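Local coordinates for protein type-iv like pilin ttha1219 (Thermus thermophilus, PDB 5G23) that is a type IV pilin-like protein, probably a component of pilus structures linked to natural competence and DNA uptake, at residues 43-48 and 221-226. Residues are numbered along the deposited sequence; the frame is centred on the assembly and turned at random.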
ATOM      1  N   GLY B  43      15.455   2.559   9.127  1.00 35.72           N
ATOM      2  CA  GLY B  43      16.313   2.491   7.947  1.00 31.19           C
ATOM      3  C   GLY B  43      15.386   2.698   6.765  1.00 25.87           C
ATOM      4  O   GLY B  43      14.210   2.266   6.780  1.00 24.35           O
ATOM      5  N   ARG B  44      15.933   3.316   5.732  1.00 22.38           N
ATOM      6  CA  ARG B  44      15.214   3.567   4.521  1.00 20.83           C
ATOM      7  C   ARG B  44      14.663   2.295   3.835  1.00 19.36           C
ATOM      8  O   ARG B  44      13.491   2.225   3.446  1.00 17.70           O
ATOM      9  CB  ARG B  44      16.116   4.373   3.574  1.00 20.75           C
ATOM     10  CG  ARG B  44      15.473   4.724   2.279  1.00 20.94           C
ATOM     11  CD  ARG B  44      16.411   5.506   1.369  1.00 22.39           C
ATOM     12  NE  ARG B  44      15.813   5.747   0.080  1.00 22.78           N
ATOM     13  CZ  ARG B  44      16.465   6.178  -0.977  1.00 24.03           C
ATOM     14  NH1 ARG B  44      17.737   6.471  -0.867  1.00 25.60           N
ATOM     15  NH2 ARG B  44      15.846   6.390  -2.122  1.00 24.59           N
ATOM     16  N   LEU B  45      15.501   1.279   3.736  1.00 19.68           N
ATOM     17  CA  LEU B  45      15.092   0.018   3.113  1.00 19.12           C
ATOM     18  C   LEU B  45      14.041  -0.719   3.953  1.00 18.59           C
ATOM     19  O   LEU B  45      13.030  -1.191   3.403  1.00 15.73           O
ATOM     20  CB  LEU B  45      16.328  -0.853   2.847  1.00 19.87           C
ATOM     21  CG  LEU B  45      16.026  -2.136   2.127  1.00 19.91           C
ATOM     22  CD1 LEU B  45      15.368  -1.877   0.793  1.00 20.12           C
ATOM     23  CD2 LEU B  45      17.338  -2.910   1.899  1.00 21.24           C
ATOM     24  N   ALA B  46      14.247  -0.780   5.278  1.00 18.68           N
ATOM     25  CA  ALA B  46      13.240  -1.337   6.159  1.00 19.30           C
ATOM     26  C   ALA B  46      11.873  -0.634   5.987  1.00 19.32           C
ATOM     27  O   ALA B  46      10.840  -1.306   5.934  1.00 16.17           O
ATOM     28  CB  ALA B  46      13.642  -1.243   7.633  1.00 21.08           C
ATOM     29  N   ASP B  47      11.885   0.684   5.852  1.00 19.78           N
ATOM     30  CA  ASP B  47      10.621   1.456   5.679  1.00 21.20           C
ATOM     31  C   ASP B  47       9.983   1.112   4.365  1.00 20.31           C
ATOM     32  O   ASP B  47       8.731   0.968   4.254  1.00 18.80           O
ATOM     33  CB  ASP B  47      10.849   2.968   5.786  1.00 24.47           C
ATOM     34  CG  ASP B  47      11.150   3.418   7.183  1.00 27.71           C
ATOM     35  OD1 ASP B  47      10.950   2.656   8.182  1.00 32.86           O
ATOM     36  OD2 ASP B  47      11.599   4.580   7.290  1.00 33.69           O
ATOM     37  N   GLU B  48      10.804   0.849   3.366  1.00 19.41           N
ATOM     38  CA  GLU B  48      10.228   0.472   2.070  1.00 20.08           C
ATOM     39  C   GLU B  48       9.629  -0.934   2.089  1.00 17.34           C
ATOM     40  O   GLU B  48       8.664  -1.219   1.390  1.00 16.46           O
ATOM     41  CB  GLU B  48      11.250   0.460   0.971  1.00 21.66           C
ATOM     42  CG  GLU B  48      10.630   0.530  -0.391  1.00 25.54           C
ATOM     43  CD  GLU B  48      11.676   0.696  -1.504  1.00 28.63           C
ATOM     44  OE1 GLU B  48      12.936   0.702  -1.243  1.00 31.39           O
ATOM     45  OE2 GLU B  48      11.209   0.886  -2.655  1.00 28.98           O
ATOM     46  N   LEU B 221      24.036  -3.415   1.893  1.00 18.05           N
ATOM     47  CA  LEU B 221      23.116  -3.374   3.033  1.00 18.85           C
ATOM     48  C   LEU B 221      21.923  -4.281   2.730  1.00 17.52           C
ATOM     49  O   LEU B 221      21.305  -4.132   1.680  1.00 15.85           O
ATOM     50  CB  LEU B 221      22.616  -1.952   3.252  1.00 20.99           C
ATOM     51  CG  LEU B 221      21.716  -1.615   4.431  1.00 23.84           C
ATOM     52  CD1 LEU B 221      21.755  -0.145   4.807  1.00 26.17           C
ATOM     53  CD2 LEU B 221      20.300  -1.885   4.007  1.00 26.17           C
ATOM     54  N   ARG B 222      21.585  -5.142   3.673  1.00 16.64           N
ATOM     55  CA  ARG B 222      20.455  -6.056   3.546  1.00 16.92           C
ATOM     56  C   ARG B 222      19.436  -5.838   4.626  1.00 17.89           C
ATOM     57  O   ARG B 222      19.792  -5.480   5.761  1.00 17.38           O
ATOM     58  CB  ARG B 222      20.887  -7.495   3.538  1.00 16.96           C
ATOM     59  CG  ARG B 222      21.412  -7.915   2.198  1.00 17.19           C
ATOM     60  CD  ARG B 222      21.937  -9.355   2.118  1.00 18.01           C
ATOM     61  NE  ARG B 222      22.286  -9.505   0.692  1.00 18.55           N
ATOM     62  CZ  ARG B 222      23.402  -9.060   0.102  1.00 19.19           C
ATOM     63  NH1 ARG B 222      24.477  -8.701   0.800  1.00 19.86           N
ATOM     64  NH2 ARG B 222      23.492  -9.068  -1.221  1.00 18.97           N
ATOM     65  N   ALA B 223      18.167  -5.973   4.247  1.00 16.39           N
ATOM     66  CA  ALA B 223      17.056  -5.932   5.223  1.00 15.82           C
ATOM     67  C   ALA B 223      16.001  -6.960   4.776  1.00 15.38           C
ATOM     68  O   ALA B 223      15.924  -7.301   3.596  1.00 14.80           O
ATOM     69  CB  ALA B 223      16.436  -4.577   5.282  1.00 16.35           C
ATOM     70  N   GLU B 224      15.277  -7.465   5.741  1.00 14.63           N
ATOM     71  CA  GLU B 224      14.253  -8.488   5.474  1.00 14.37           C
ATOM     72  C   GLU B 224      12.997  -8.224   6.249  1.00 14.28           C
ATOM     73  O   GLU B 224      12.971  -7.441   7.207  1.00 13.52           O
ATOM     74  CB  GLU B 224      14.796  -9.879   5.816  1.00 15.42           C
ATOM     75  CG  GLU B 224      14.991 -10.049   7.353  1.00 15.78           C
ATOM     76  CD  GLU B 224      15.640 -11.336   7.773  1.00 17.64           C
ATOM     77  OE1 GLU B 224      15.947 -12.219   6.915  1.00 18.38           O
ATOM     78  OE2 GLU B 224      15.924 -11.440   9.006  1.00 17.69           O
ATOM     79  N   LYS B 225      11.898  -8.842   5.815  1.00 13.99           N
ATOM     80  CA  LYS B 225      10.700  -8.682   6.499  1.00 14.72           C
ATOM     81  C   LYS B 225       9.865  -9.957   6.343  1.00 14.57           C
ATOM     82  O   LYS B 225       9.715 -10.459   5.257  1.00 14.23           O
ATOM     83  CB  LYS B 225       9.908  -7.484   6.025  1.00 15.59           C
ATOM     84  CG  LYS B 225       8.818  -7.122   7.043  1.00 16.85           C
ATOM     85  CD  LYS B 225       8.065  -5.915   6.589  1.00 19.31           C
ATOM     86  CE  LYS B 225       6.940  -5.579   7.547  1.00 20.19           C
ATOM     87  NZ  LYS B 225       7.505  -5.005   8.794  1.00 21.52           N
ATOM     88  N   LEU B 226       9.380 -10.443   7.473  1.00 13.71           N
ATOM     89  CA  LEU B 226       8.374 -11.522   7.528  1.00 13.70           C
ATOM     90  C   LEU B 226       7.074 -10.944   8.063  1.00 13.90           C
ATOM     91  O   LEU B 226       7.067 -10.302   9.114  1.00 14.31           O
ATOM     92  CB  LEU B 226       8.822 -12.644   8.444  1.00 14.21           C
ATOM     93  CG  LEU B 226       7.865 -13.815   8.690  1.00 15.56           C
ATOM     94  CD1 LEU B 226       7.723 -14.646   7.448  1.00 16.00           C
ATOM     95  CD2 LEU B 226       8.335 -14.666   9.834  1.00 17.04           C
TER
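Leu45 reaches from the first turn of helix 44-61 to the helix-facing side of strand 221-230 and fits its CD2 methyl against two strand residues. Its CD2 lies 3.8 Å from Leu221 CD2 and 3.9 Å from Ala223 CB, while CG of Leu45 comes within 4.0 Å of the same Ala223 CB. The two leucines run past each other in opposite directions, meeting through one methyl branch each. With its CG anti to the backbone N (chi1 -176°), Leu45 stretches out to the strand, where Val184 of neighbouring strand 173-184 also touches both leucines. Ala223 points its methyl at the helix, and this single methyl spans the gap where the backbones are near: Ala46 CA and Ala223 CA are 6.0 Å apart, and Ala46 N is 4.4 Å from Ala223 CB. This is the pilin arrangement of an N-terminal helix packed on an antiparallel sheet; strand 221-230 is an end strand of its four-stranded sheet within this chain, and the axes of segments 44-48 and 221-226 come within 8.1 Å and run 27° from parallel. Lys225, two residues beyond Ala223, also starts toward the helix and extends its chain to Ser50, to which NZ makes a weak hydrogen bond. Arg44 instead turns to the second subunit, forming salt bridges to Glu139 and Glu48 of that subunit.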